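Local coordinates for hypothetical protein (Anabaena variabilis, PDB 2OBN) that is of unknown function but joins a Rossmann-like N-terminal domain to a P-loop NTPase-like C-terminal domain, and so may bind a nucleotide, at residues B[134-139]-B[205-210]; B[213-218]-B[246-251]. The protein carries 2 engineered substitutions. One frame throughout, in Å; residues are numbered along the deposited sequence.

Contact 1: residues B[134-139]-B[205-210]; sequences RKEPAN and AVRVDF. With PG4 (tetraethylene glycol), chain H.
Glu-136 and Arg-207 form a side-on salt bridge where the loop leaving the last strand of the Rossmann-like sheet meets the chain entering helix 208-222 of the P-loop domain. NE of Arg-207 reaches Glu-136 OE1 at 3.1 Å. Its NH2 reaches Glu-136 OE2 at 3.0 Å, although the carboxylate and guanidinium planes lie 45° apart. The backbone N of Arg-207 also donates to OE1, from the face of the carboxylate opposite to NE. Glutamate suits the place because its extended chain, with CG anti to the backbone N (chi1 -178°), carries the carboxylate across to both the main chain and the side chain of one residue. Replacing Glu-136 by alanine would remove the carboxylate, which is likely to leave the Arg-207 guanidinium without this countercharge and the Arg-207 backbone N without OE1 as acceptor. The tight part lies at Ala-205, whose CB comes within 3.2 Å of Arg-134 O and also meets Arg-134 CB; a small residue fits so close to the loop, while the Arg-134 guanidinium pairs with Asp-204. Pro-137 CD touches Val-206 CG2 more loosely, at 4.2 Å. The polar part is looser and wetter: a water bridges Glu-136 OE1 and Ala-205 O, and a tetraethylene glycol, probably from the crystallisation liquor, lies across one guanidinium face. The opposite face is covered by Phe-210, whose CE2 sits over its centre, 3.7 Å above the plane.

Contact 2: residues B[213-218]-B[246-251]; sequences GAVEQM and LPLIRG
Helices 213-218 and 246-251 pass each other at 42° between their N-to-C directions, their axes approaching to 7.8 Å. Their backbones come nearest where the CA atoms of Glu-216 and Gly-251 lie 4.3 Å apart. Such closeness depends on Gly-251: a CB there would run into Val-215 CB. Val-215 takes the room that a side chain at Gly-251 would need, its short branched side chain directed at the facing helix. With CG1 anti to the backbone N (chi1 176°), that methyl lies against the backbone of Gly-251, 3.8 Å from its C atom, while CG2 meets both Pro-247 O and the methyl CD2 of Leu-248. Leu-248 starts off away from helix 213-218, yet its longer, flexible chain lets the end swing back and cross Val-215 at about a right angle while still packing on Leu-156 of strand 153-159. At the polar border Glu-216 CA makes a CA-H...O contact of 3.4 Å with Gly-251 O. A water lies within hydrogen-bonding distance of that same oxygen and of Glu-216 OE2, but the carboxylate finds its main partners in the backbone N atoms of Ser-144 and Ala-146. Long enough to reach that loop, glutamate suits the margin of the interface. Overall this is a glycine-mediated close helix-helix crossing, here between two helices of the alpha/beta P-loop domain with its parallel sheet.

Helix 208-222 serves both contacts in series: its N-terminal end and the residues leading into it meet the inter-domain loop in contact 1, and its next turns pack on helix 245-252 in contact 2. The centres lie about 11 Å apart, and the two touch at more than one place: Gln-217 NE2 packs 3.4 Å from Asn-139 O, and Val-206 CG2 lies 4.2 Å from Ala-214 CB. Contact 1 centres on a salt bridge, is partly buried and joins the two domains, whereas contact 2 is buried, mostly apolar and internal to the P-loop domain. The tetraethylene glycol belongs to contact 1 and marks no known active site. Both regions also meet the second subunit: Asp-209 bonds to His-111 of that chain, and Arg-250 to its Leu-237.

Contact 1: residues B[134-139]-B[205-210]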
loop_
_atom_site.group_PDB
_atom_site.type_symbol
_atom_site.label_atom_id
_atom_site.label_comp_id
_atom_site.label_asym_id
_atom_site.label_seq_id
_atom_site.Cartn_x
_atom_site.Cartn_y
_atom_site.Cartn_z
ATOM N N ARG B 134 3.604 -4.733 -14.654
ATOM C CA ARG B 134 3.184 -3.993 -13.468
ATOM C C ARG B 134 1.957 -3.079 -13.614
ATOM O O ARG B 134 1.549 -2.464 -12.641
ATOM C CB ARG B 134 4.370 -3.245 -12.836
ATOM C CG ARG B 134 5.108 -4.076 -11.801
ATOM C CD ARG B 134 6.396 -3.411 -11.380
ATOM N NE ARG B 134 6.952 -3.939 -10.131
ATOM C CZ ARG B 134 8.257 -4.001 -9.838
ATOM N NH1 ARG B 134 9.192 -3.686 -10.722
ATOM N NH2 ARG B 134 8.647 -4.459 -8.662
ATOM N N LYS B 135 1.351 -2.998 -14.799
ATOM C CA LYS B 135 0.162 -2.150 -14.983
ATOM C C LYS B 135 -0.970 -2.631 -14.060
ATOM O O LYS B 135 -1.248 -3.821 -13.983
ATOM C CB LYS B 135 -0.281 -2.146 -16.451
ATOM C CG LYS B 135 -1.409 -1.178 -16.763
ATOM C CD LYS B 135 -1.716 -1.147 -18.261
ATOM C CE LYS B 135 -2.904 -0.229 -18.553
ATOM N NZ LYS B 135 -3.122 -0.050 -20.030
ATOM N N GLU B 136 -1.604 -1.698 -13.359
ATOM C CA GLU B 136 -2.648 -2.023 -12.388
ATOM C C GLU B 136 -3.864 -2.674 -13.051
ATOM O O GLU B 136 -4.305 -2.223 -14.105
ATOM C CB GLU B 136 -3.069 -0.745 -11.647
ATOM C CG GLU B 136 -4.106 -0.954 -10.574
ATOM C CD GLU B 136 -4.410 0.296 -9.767
ATOM O OE1 GLU B 136 -3.472 1.008 -9.341
ATOM O OE2 GLU B 136 -5.611 0.530 -9.520
ATOM N N PRO B 137 -4.405 -3.748 -12.451
ATOM C CA PRO B 137 -5.621 -4.309 -13.050
ATOM C C PRO B 137 -6.774 -3.301 -13.074
ATOM O O PRO B 137 -6.833 -2.375 -12.252
ATOM C CB PRO B 137 -5.970 -5.476 -12.125
ATOM C CG PRO B 137 -4.720 -5.790 -11.391
ATOM C CD PRO B 137 -3.982 -4.504 -11.261
ATOM N N ALA B 138 -7.680 -3.479 -14.018
ATOM C CA ALA B 138 -8.824 -2.596 -14.151
ATOM C C ALA B 138 -9.952 -2.944 -13.176
ATOM O O ALA B 138 -10.044 -4.067 -12.674
ATOM C CB ALA B 138 -9.352 -2.670 -15.576
ATOM N N ASN B 139 -10.816 -1.960 -12.950
ATOM C CA ASN B 139 -12.031 -2.119 -12.152
ATOM C C ASN B 139 -11.808 -2.594 -10.731
ATOM O O ASN B 139 -12.522 -3.470 -10.242
ATOM C CB ASN B 139 -13.013 -3.066 -12.871
ATOM C CG ASN B 139 -13.324 -2.617 -14.300
ATOM O OD1 ASN B 139 -13.356 -3.437 -15.219
ATOM N ND2 ASN B 139 -13.531 -1.309 -14.493
ATOM N N ALA B 205 2.830 -2.400 -7.500
ATOM C CA ALA B 205 2.542 -1.330 -8.448
ATOM C C ALA B 205 1.082 -0.873 -8.368
ATOM O O ALA B 205 0.662 -0.013 -9.152
ATOM C CB ALA B 205 2.851 -1.800 -9.848
ATOM N N VAL B 206 0.291 -1.473 -7.471
ATOM C CA VAL B 206 -1.110 -1.069 -7.295
ATOM C C VAL B 206 -1.163 0.120 -6.328
ATOM O O VAL B 206 -0.371 0.198 -5.371
ATOM C CB VAL B 206 -1.983 -2.226 -6.747
ATOM C CG1 VAL B 206 -3.434 -1.757 -6.494
ATOM C CG2 VAL B 206 -1.982 -3.406 -7.715
ATOM N N ARG B 207 -2.082 1.055 -6.577
ATOM C CA ARG B 207 -2.242 2.210 -5.685
ATOM C C ARG B 207 -2.710 1.716 -4.324
ATOM O O ARG B 207 -3.481 0.755 -4.245
ATOM C CB ARG B 207 -3.252 3.214 -6.250
ATOM C CG ARG B 207 -2.763 3.965 -7.480
ATOM C CD ARG B 207 -3.901 4.698 -8.165
ATOM N NE ARG B 207 -4.775 3.785 -8.901
ATOM C CZ ARG B 207 -5.834 4.157 -9.620
ATOM N NH1 ARG B 207 -6.202 5.425 -9.697
ATOM N NH2 ARG B 207 -6.552 3.248 -10.259
ATOM N N VAL B 208 -2.256 2.397 -3.273
ATOM C CA VAL B 208 -2.556 2.010 -1.885
ATOM C C VAL B 208 -4.049 1.743 -1.641
ATOM O O VAL B 208 -4.410 0.686 -1.111
ATOM C CB VAL B 208 -1.957 3.044 -0.889
ATOM C CG1 VAL B 208 -2.582 2.965 0.505
ATOM C CG2 VAL B 208 -0.451 2.877 -0.798
ATOM N N ASP B 209 -4.892 2.668 -2.073
ATOM C CA ASP B 209 -6.346 2.595 -1.887
ATOM C C ASP B 209 -6.959 1.286 -2.421
ATOM O O ASP B 209 -7.926 0.760 -1.853
ATOM C CB ASP B 209 -7.021 3.761 -2.646
ATOM C CG ASP B 209 -8.161 4.414 -1.887
ATOM O OD1 ASP B 209 -8.374 4.131 -0.692
ATOM O OD2 ASP B 209 -8.819 5.290 -2.484
ATOM N N PHE B 210 -6.405 0.772 -3.517
ATOM C CA PHE B 210 -6.964 -0.417 -4.179
ATOM C C PHE B 210 -6.180 -1.714 -3.982
ATOM O O PHE B 210 -6.561 -2.755 -4.546
ATOM C CB PHE B 210 -7.101 -0.127 -5.668
ATOM C CG PHE B 210 -7.951 1.080 -5.968
ATOM C CD1 PHE B 210 -9.312 1.074 -5.667
ATOM C CD2 PHE B 210 -7.400 2.214 -6.558
ATOM C CE1 PHE B 210 -10.116 2.169 -5.946
ATOM C CE2 PHE B 210 -8.207 3.319 -6.863
ATOM C CZ PHE B 210 -9.568 3.295 -6.547
HETATM O O1 PG4 H . -8.063 -0.033 -11.144
HETATM C C1 PG4 H . -9.133 0.886 -11.436
HETATM C C2 PG4 H . -9.630 1.559 -10.158
HETATM O O2 PG4 H . -10.544 2.626 -10.456
HETATM C C3 PG4 H . -10.054 3.972 -10.319
HETATM C C4 PG4 H . -9.739 4.549 -11.699
HETATM O O3 PG4 H . -8.671 5.497 -11.658
HETATM C C5 PG4 H . -8.222 5.905 -12.957
HETATM C C6 PG4 H . -6.743 6.287 -12.946
HETATM O O4 PG4 H . -5.945 5.099 -12.909
HETATM C C7 PG4 H . -4.575 5.302 -13.278
HETATM C C8 PG4 H . -3.669 4.271 -12.599
HETATM O O5 PG4 H . -4.193 2.945 -12.756
HETATM O O HOH W 1 -0.948 1.904 -10.048
#

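Contact 2: residues B[213-218]-B[246-251]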
loop_
_atom_site.group_PDB
_atom_site.type_symbol
_atom_site.label_atom_id
_atom_site.label_comp_id
_atom_site.label_asym_id
_atom_site.label_seq_id
_atom_site.Cartn_x
_atom_site.Cartn_y
_atom_site.Cartn_z
ATOM N N GLY B 213 -8.064 -4.562 -2.374
ATOM C CA GLY B 213 -9.115 -4.905 -3.346
ATOM C C GLY B 213 -8.561 -5.726 -4.497
ATOM O O GLY B 213 -9.242 -6.595 -5.035
ATOM N N ALA B 214 -7.304 -5.459 -4.854
ATOM C CA ALA B 214 -6.638 -6.193 -5.921
ATOM C C ALA B 214 -6.433 -7.640 -5.492
ATOM O O ALA B 214 -6.558 -8.550 -6.289
ATOM C CB ALA B 214 -5.279 -5.536 -6.260
ATOM N N VAL B 215 -6.090 -7.834 -4.225
ATOM C CA VAL B 215 -5.874 -9.184 -3.680
ATOM C C VAL B 215 -7.230 -9.879 -3.519
ATOM O O VAL B 215 -7.408 -11.011 -3.959
ATOM C CB VAL B 215 -5.108 -9.145 -2.322
ATOM C CG1 VAL B 215 -4.979 -10.544 -1.722
ATOM C CG2 VAL B 215 -3.727 -8.513 -2.499
ATOM N N GLU B 216 -8.188 -9.184 -2.916
ATOM C CA GLU B 216 -9.515 -9.746 -2.723
ATOM C C GLU B 216 -10.125 -10.223 -4.045
ATOM O O GLU B 216 -10.657 -11.315 -4.130
ATOM C CB GLU B 216 -10.436 -8.709 -2.082
ATOM C CG GLU B 216 -11.792 -9.227 -1.742
ATOM C CD GLU B 216 -12.656 -8.172 -1.117
ATOM O OE1 GLU B 216 -13.104 -7.260 -1.842
ATOM O OE2 GLU B 216 -12.923 -8.269 0.093
ATOM N N GLN B 217 -10.027 -9.389 -5.067
ATOM C CA GLN B 217 -10.584 -9.699 -6.377
ATOM C C GLN B 217 -10.038 -11.006 -6.961
ATOM O O GLN B 217 -10.795 -11.815 -7.472
ATOM C CB GLN B 217 -10.298 -8.543 -7.337
ATOM C CG GLN B 217 -11.100 -8.562 -8.595
ATOM C CD GLN B 217 -10.514 -7.624 -9.634
ATOM O OE1 GLN B 217 -9.352 -7.792 -10.053
ATOM N NE2 GLN B 217 -11.315 -6.640 -10.070
HETATM N N MSE B 218 -8.736 -11.210 -6.878
HETATM C CA MSE B 218 -8.120 -12.430 -7.400
HETATM C C MSE B 218 -8.552 -13.649 -6.591
HETATM O O MSE B 218 -8.878 -14.699 -7.145
HETATM C CB MSE B 218 -6.590 -12.296 -7.375
HETATM C CG MSE B 218 -5.835 -13.492 -7.937
HETATM SE SE MSE B 218 -3.905 -13.182 -7.979
HETATM C CE MSE B 218 -3.766 -12.690 -6.154
ATOM N N LEU B 246 0.487 -6.054 4.243
ATOM C CA LEU B 246 -0.800 -5.721 4.851
ATOM C C LEU B 246 -1.991 -6.015 3.907
ATOM O O LEU B 246 -2.903 -6.748 4.302
ATOM C CB LEU B 246 -0.803 -4.297 5.405
ATOM C CG LEU B 246 -2.046 -3.824 6.154
ATOM C CD1 LEU B 246 -2.462 -4.779 7.296
ATOM C CD2 LEU B 246 -1.797 -2.396 6.665
ATOM N N PRO B 247 -1.994 -5.452 2.669
ATOM C CA PRO B 247 -3.081 -5.812 1.740
ATOM C C PRO B 247 -3.165 -7.302 1.403
ATOM O O PRO B 247 -4.254 -7.797 1.150
ATOM C CB PRO B 247 -2.775 -4.979 0.482
ATOM C CG PRO B 247 -1.345 -4.521 0.636
ATOM C CD PRO B 247 -1.107 -4.421 2.094
ATOM N N LEU B 248 -2.043 -8.016 1.375
ATOM C CA LEU B 248 -2.099 -9.474 1.136
ATOM C C LEU B 248 -2.933 -10.160 2.215
ATOM O O LEU B 248 -3.830 -10.942 1.911
ATOM C CB LEU B 248 -0.700 -10.077 1.065
ATOM C CG LEU B 248 0.033 -9.747 -0.236
ATOM C CD1 LEU B 248 1.503 -10.134 -0.160
ATOM C CD2 LEU B 248 -0.624 -10.414 -1.418
ATOM N N ILE B 249 -2.648 -9.824 3.469
ATOM C CA ILE B 249 -3.379 -10.358 4.618
ATOM C C ILE B 249 -4.859 -9.912 4.630
ATOM O O ILE B 249 -5.757 -10.713 4.839
ATOM C CB ILE B 249 -2.697 -9.935 5.938
ATOM C CG1 ILE B 249 -1.366 -10.663 6.086
ATOM C CG2 ILE B 249 -3.589 -10.243 7.138
ATOM C CD1 ILE B 249 -0.527 -10.250 7.312
ATOM N N ARG B 250 -5.098 -8.626 4.422
ATOM C CA ARG B 250 -6.451 -8.089 4.464
ATOM C C ARG B 250 -7.271 -8.569 3.277
ATOM O O ARG B 250 -8.429 -8.990 3.429
ATOM C CB ARG B 250 -6.401 -6.560 4.508
ATOM C CG ARG B 250 -5.786 -5.994 5.781
ATOM C CD ARG B 250 -6.787 -5.989 6.948
ATOM N NE ARG B 250 -6.173 -5.488 8.178
ATOM C CZ ARG B 250 -5.448 -6.223 9.013
ATOM N NH1 ARG B 250 -5.273 -7.530 8.811
ATOM N NH2 ARG B 250 -4.918 -5.647 10.083
ATOM N N GLY B 251 -6.690 -8.504 2.087
ATOM C CA GLY B 251 -7.410 -8.943 0.891
ATOM C C GLY B 251 -7.721 -10.432 0.846
ATOM O O GLY B 251 -8.811 -10.814 0.457
HETATM O O HOH W 2 -11.320 -10.190 1.467
#